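Local coordinates for microtubule-associated serine/threonine-protein kinase 4 (Homo sapiens, PDB 2W7R) that probably phosphorylates serine and threonine residues on proteins, its PDZ domain probably binding short peptide segments of partner proteins, at residues Q3-S10 / K79-F91. Residues are numbered along the deposited sequence; the frame is centred on the assembly and turned at random.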
loop_
_atom_site.group_PDB
_atom_site.type_symbol
_atom_site.label_atom_id
_atom_site.label_comp_id
_atom_site.label_asym_id
_atom_site.label_seq_id
_atom_site.Cartn_x
_atom_site.Cartn_y
_atom_site.Cartn_z
ATOM N N GLN A 3 4.856 -3.399 -17.805
ATOM C CA GLN A 3 4.571 -1.970 -17.813
ATOM C C GLN A 3 4.577 -1.410 -19.226
ATOM O O GLN A 3 5.539 -1.608 -19.973
ATOM C CB GLN A 3 5.589 -1.216 -16.955
ATOM C CG GLN A 3 5.428 -1.465 -15.472
ATOM C CD GLN A 3 4.020 -1.174 -15.001
ATOM O OE1 GLN A 3 3.398 -0.202 -15.431
ATOM N NE2 GLN A 3 3.506 -2.020 -14.118
ATOM N N PRO A 4 3.503 -0.706 -19.601
ATOM C CA PRO A 4 2.320 -0.443 -18.774
ATOM C C PRO A 4 1.357 -1.623 -18.776
ATOM O O PRO A 4 1.496 -2.525 -19.601
ATOM C CB PRO A 4 1.654 0.745 -19.481
ATOM C CG PRO A 4 2.598 1.161 -20.591
ATOM C CD PRO A 4 3.404 -0.046 -20.911
ATOM N N ILE A 5 0.394 -1.616 -17.858
ATOM C CA ILE A 5 -0.658 -2.620 -17.847
ATOM C C ILE A 5 -1.721 -2.203 -18.851
ATOM O O ILE A 5 -2.288 -1.118 -18.745
ATOM C CB ILE A 5 -1.328 -2.732 -16.465
ATOM C CG1 ILE A 5 -0.282 -2.937 -15.366
ATOM C CG2 ILE A 5 -2.358 -3.863 -16.466
ATOM C CD1 ILE A 5 0.338 -4.306 -15.357
ATOM N N VAL A 6 -1.988 -3.054 -19.832
ATOM C CA VAL A 6 -3.010 -2.741 -20.819
ATOM C C VAL A 6 -4.296 -3.483 -20.495
ATOM O O VAL A 6 -4.308 -4.708 -20.388
ATOM C CB VAL A 6 -2.544 -3.080 -22.240
ATOM C CG1 VAL A 6 -3.628 -2.735 -23.251
ATOM C CG2 VAL A 6 -1.256 -2.327 -22.554
ATOM N N ILE A 7 -5.378 -2.737 -20.324
ATOM C CA ILE A 7 -6.650 -3.342 -19.975
ATOM C C ILE A 7 -7.640 -3.170 -21.120
ATOM O O ILE A 7 -7.935 -2.047 -21.533
ATOM C CB ILE A 7 -7.232 -2.736 -18.682
ATOM C CG1 ILE A 7 -6.206 -2.802 -17.548
ATOM C CG2 ILE A 7 -8.514 -3.463 -18.290
ATOM C CD1 ILE A 7 -6.651 -2.083 -16.276
ATOM N N HIS A 8 -8.137 -4.291 -21.640
ATOM C CA HIS A 8 -9.142 -4.267 -22.692
ATOM C C HIS A 8 -10.514 -4.508 -22.084
ATOM O O HIS A 8 -10.742 -5.534 -21.441
ATOM C CB HIS A 8 -8.870 -5.350 -23.737
ATOM C CG HIS A 8 -7.519 -5.261 -24.374
ATOM N ND1 HIS A 8 -7.305 -4.622 -25.576
ATOM C CD2 HIS A 8 -6.317 -5.746 -23.986
ATOM C CE1 HIS A 8 -6.028 -4.719 -25.902
ATOM N NE2 HIS A 8 -5.405 -5.393 -24.952
ATOM N N SER A 9 -11.421 -3.561 -22.294
ATOM C CA SER A 9 -12.792 -3.677 -21.813
ATOM C C SER A 9 -13.748 -3.869 -22.986
ATOM O O SER A 9 -13.518 -3.338 -24.072
ATOM C CB SER A 9 -13.184 -2.425 -21.025
ATOM O OG SER A 9 -14.588 -2.360 -20.841
ATOM N N SER A 10 -14.819 -4.625 -22.757
ATOM C CA SER A 10 -15.823 -4.869 -23.791
ATOM C C SER A 10 -16.951 -3.843 -23.728
ATOM O O SER A 10 -16.732 -2.687 -23.359
ATOM C CB SER A 10 -16.391 -6.287 -23.669
ATOM O OG SER A 10 -16.990 -6.495 -22.402
ATOM N N LYS A 79 -12.734 8.881 -19.575
ATOM C CA LYS A 79 -12.690 9.313 -20.969
ATOM C C LYS A 79 -11.913 8.334 -21.841
ATOM O O LYS A 79 -11.874 8.478 -23.065
ATOM C CB LYS A 79 -12.083 10.712 -21.091
ATOM C CG LYS A 79 -10.565 10.763 -20.962
ATOM C CD LYS A 79 -9.998 11.929 -21.766
ATOM C CE LYS A 79 -8.751 12.524 -21.123
ATOM N NZ LYS A 79 -7.624 11.556 -21.031
ATOM N N SER A 80 -11.298 7.338 -21.212
ATOM C CA SER A 80 -10.470 6.380 -21.935
ATOM C C SER A 80 -11.299 5.481 -22.850
ATOM O O SER A 80 -10.850 5.104 -23.931
ATOM C CB SER A 80 -9.635 5.540 -20.968
ATOM O OG SER A 80 -8.670 4.775 -21.671
ATOM N N GLY A 81 -12.505 5.132 -22.414
ATOM C CA GLY A 81 -13.409 4.360 -23.251
ATOM C C GLY A 81 -13.280 2.851 -23.143
ATOM O O GLY A 81 -13.752 2.252 -22.174
ATOM N N ASN A 82 -12.645 2.234 -24.139
ATOM C CA ASN A 82 -12.591 0.771 -24.238
ATOM C C ASN A 82 -11.260 0.125 -23.849
ATOM O O ASN A 82 -11.235 -0.894 -23.158
ATOM C CB ASN A 82 -13.003 0.311 -25.640
ATOM C CG ASN A 82 -14.507 0.172 -25.789
ATOM O OD1 ASN A 82 -15.254 0.308 -24.819
ATOM N ND2 ASN A 82 -14.959 -0.108 -27.007
ATOM N N LYS A 83 -10.158 0.702 -24.314
ATOM C CA LYS A 83 -8.837 0.221 -23.933
ATOM C C LYS A 83 -8.123 1.314 -23.142
ATOM O O LYS A 83 -8.202 2.486 -23.499
ATOM C CB LYS A 83 -8.023 -0.160 -25.168
ATOM C CG LYS A 83 -6.677 -0.785 -24.844
ATOM C CD LYS A 83 -5.940 -1.212 -26.106
ATOM C CE LYS A 83 -5.573 -0.017 -26.970
ATOM N NZ LYS A 83 -4.831 -0.426 -28.198
ATOM N N VAL A 84 -7.443 0.929 -22.065
ATOM C CA VAL A 84 -6.668 1.883 -21.273
ATOM C C VAL A 84 -5.319 1.299 -20.865
ATOM O O VAL A 84 -5.189 0.099 -20.639
ATOM C CB VAL A 84 -7.433 2.332 -20.010
ATOM C CG1 VAL A 84 -7.474 1.209 -18.977
ATOM C CG2 VAL A 84 -6.791 3.589 -19.412
ATOM N N SER A 85 -4.311 2.158 -20.777
ATOM C CA SER A 85 -2.990 1.732 -20.361
ATOM C C SER A 85 -2.702 2.352 -19.000
ATOM O O SER A 85 -2.872 3.550 -18.826
ATOM C CB SER A 85 -1.958 2.203 -21.385
ATOM O OG SER A 85 -0.671 1.696 -21.091
ATOM N N ILE A 86 -2.301 1.541 -18.029
ATOM C CA ILE A 86 -1.994 2.070 -16.701
ATOM C C ILE A 86 -0.558 1.737 -16.318
ATOM O O ILE A 86 -0.173 0.569 -16.268
ATOM C CB ILE A 86 -2.969 1.531 -15.633
ATOM C CG1 ILE A 86 -4.407 1.883 -16.012
ATOM C CG2 ILE A 86 -2.640 2.087 -14.249
ATOM C CD1 ILE A 86 -5.412 1.525 -14.958
ATOM N N THR A 87 0.240 2.770 -16.065
ATOM C CA THR A 87 1.604 2.563 -15.618
ATOM C C THR A 87 1.615 2.558 -14.099
ATOM O O THR A 87 1.072 3.461 -13.463
ATOM C CB THR A 87 2.540 3.666 -16.135
ATOM O OG1 THR A 87 2.394 3.794 -17.556
ATOM C CG2 THR A 87 3.989 3.343 -15.795
ATOM N N THR A 88 2.218 1.527 -13.522
ATOM C CA THR A 88 2.245 1.376 -12.076
ATOM C C THR A 88 3.662 1.178 -11.568
ATOM O O THR A 88 4.569 0.829 -12.330
ATOM C CB THR A 88 1.396 0.173 -11.618
ATOM O OG1 THR A 88 1.994 -1.043 -12.083
ATOM C CG2 THR A 88 -0.025 0.278 -12.160
ATOM N N THR A 89 3.840 1.403 -10.273
ATOM C CA THR A 89 5.125 1.206 -9.623
ATOM C C THR A 89 4.903 0.569 -8.247
ATOM O O THR A 89 3.846 0.744 -7.646
ATOM C CB THR A 89 5.864 2.550 -9.483
ATOM O OG1 THR A 89 7.232 2.319 -9.126
ATOM C CG2 THR A 89 5.197 3.426 -8.426
ATOM N N PRO A 90 5.896 -0.182 -7.749
ATOM C CA PRO A 90 5.746 -0.859 -6.453
ATOM C C PRO A 90 5.536 0.121 -5.300
ATOM O O PRO A 90 6.144 1.192 -5.284
ATOM C CB PRO A 90 7.086 -1.584 -6.277
ATOM C CG PRO A 90 7.631 -1.733 -7.661
ATOM C CD PRO A 90 7.161 -0.533 -8.418
ATOM N N PHE A 91 4.680 -0.250 -4.349
ATOM C CA PHE A 91 4.433 0.571 -3.166
ATOM C C PHE A 91 5.300 0.049 -2.013
ATOM O O PHE A 91 4.840 -0.685 -1.135
ATOM C CB PHE A 91 2.932 0.572 -2.828
ATOM C CG PHE A 91 2.530 1.547 -1.751
ATOM C CD1 PHE A 91 3.411 2.505 -1.274
ATOM C CD2 PHE A 91 1.254 1.505 -1.227
ATOM C CE1 PHE A 91 3.017 3.398 -0.280
ATOM C CE2 PHE A 91 0.851 2.396 -0.244
ATOM C CZ PHE A 91 1.733 3.338 0.237
#
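Ile5 and Ile7 pair with Ile86 and Val84 along two antiparallel strands, each couple exchanging two backbone hydrogen bonds; Ile7 N to Val84 O, 2.9 Å, is almost perfectly straight. Ser9 N extends the series to Asn82 O. Between the Ile5-Ile86 and Ile7-Val84 pairs, Val6 lies opposite Ser85 in a non-hydrogen-bonded pair, and the CA of Ser85 lies 3.4 Å from Ile5 O in a CA-H...O contact.

Ahead of strand 5-8, where the peptide bond before Pro4 is cis, the side chain of Gln3 takes over the pairing. Its chain bends at chi2 (-54°), bringing the amide to Thr88: Gln3 OE1 accepts Thr88 N at 2.8 Å from above the amide plane, while NE2 makes a weak bond to Thr88 OG1. A primary amide, donor and acceptor together, can take the place of a peptide group here.

On the buried face Ile7 CD1 meets Ile86 CD1 at 4.0 Å, and Ile7 CB rests on Val84 CG1; beta-branched isoleucine and valine suit an extended strand, and their apolar surface suits the core. On the exposed face, the Lys83 chain runs beside His8, Lys83 CD 3.5 Å from His8 CE1, and its methylenes also touch Val6 CG1.

In this PDZ fold, strand 5-8 edges the sheet and strand 56-60 flanks 83-89 on its other side. Ile7 and Ile86 pack on Phe16 of strand 16-24, while helix 45-49 receives Ile5 and Ile7 through Ala49.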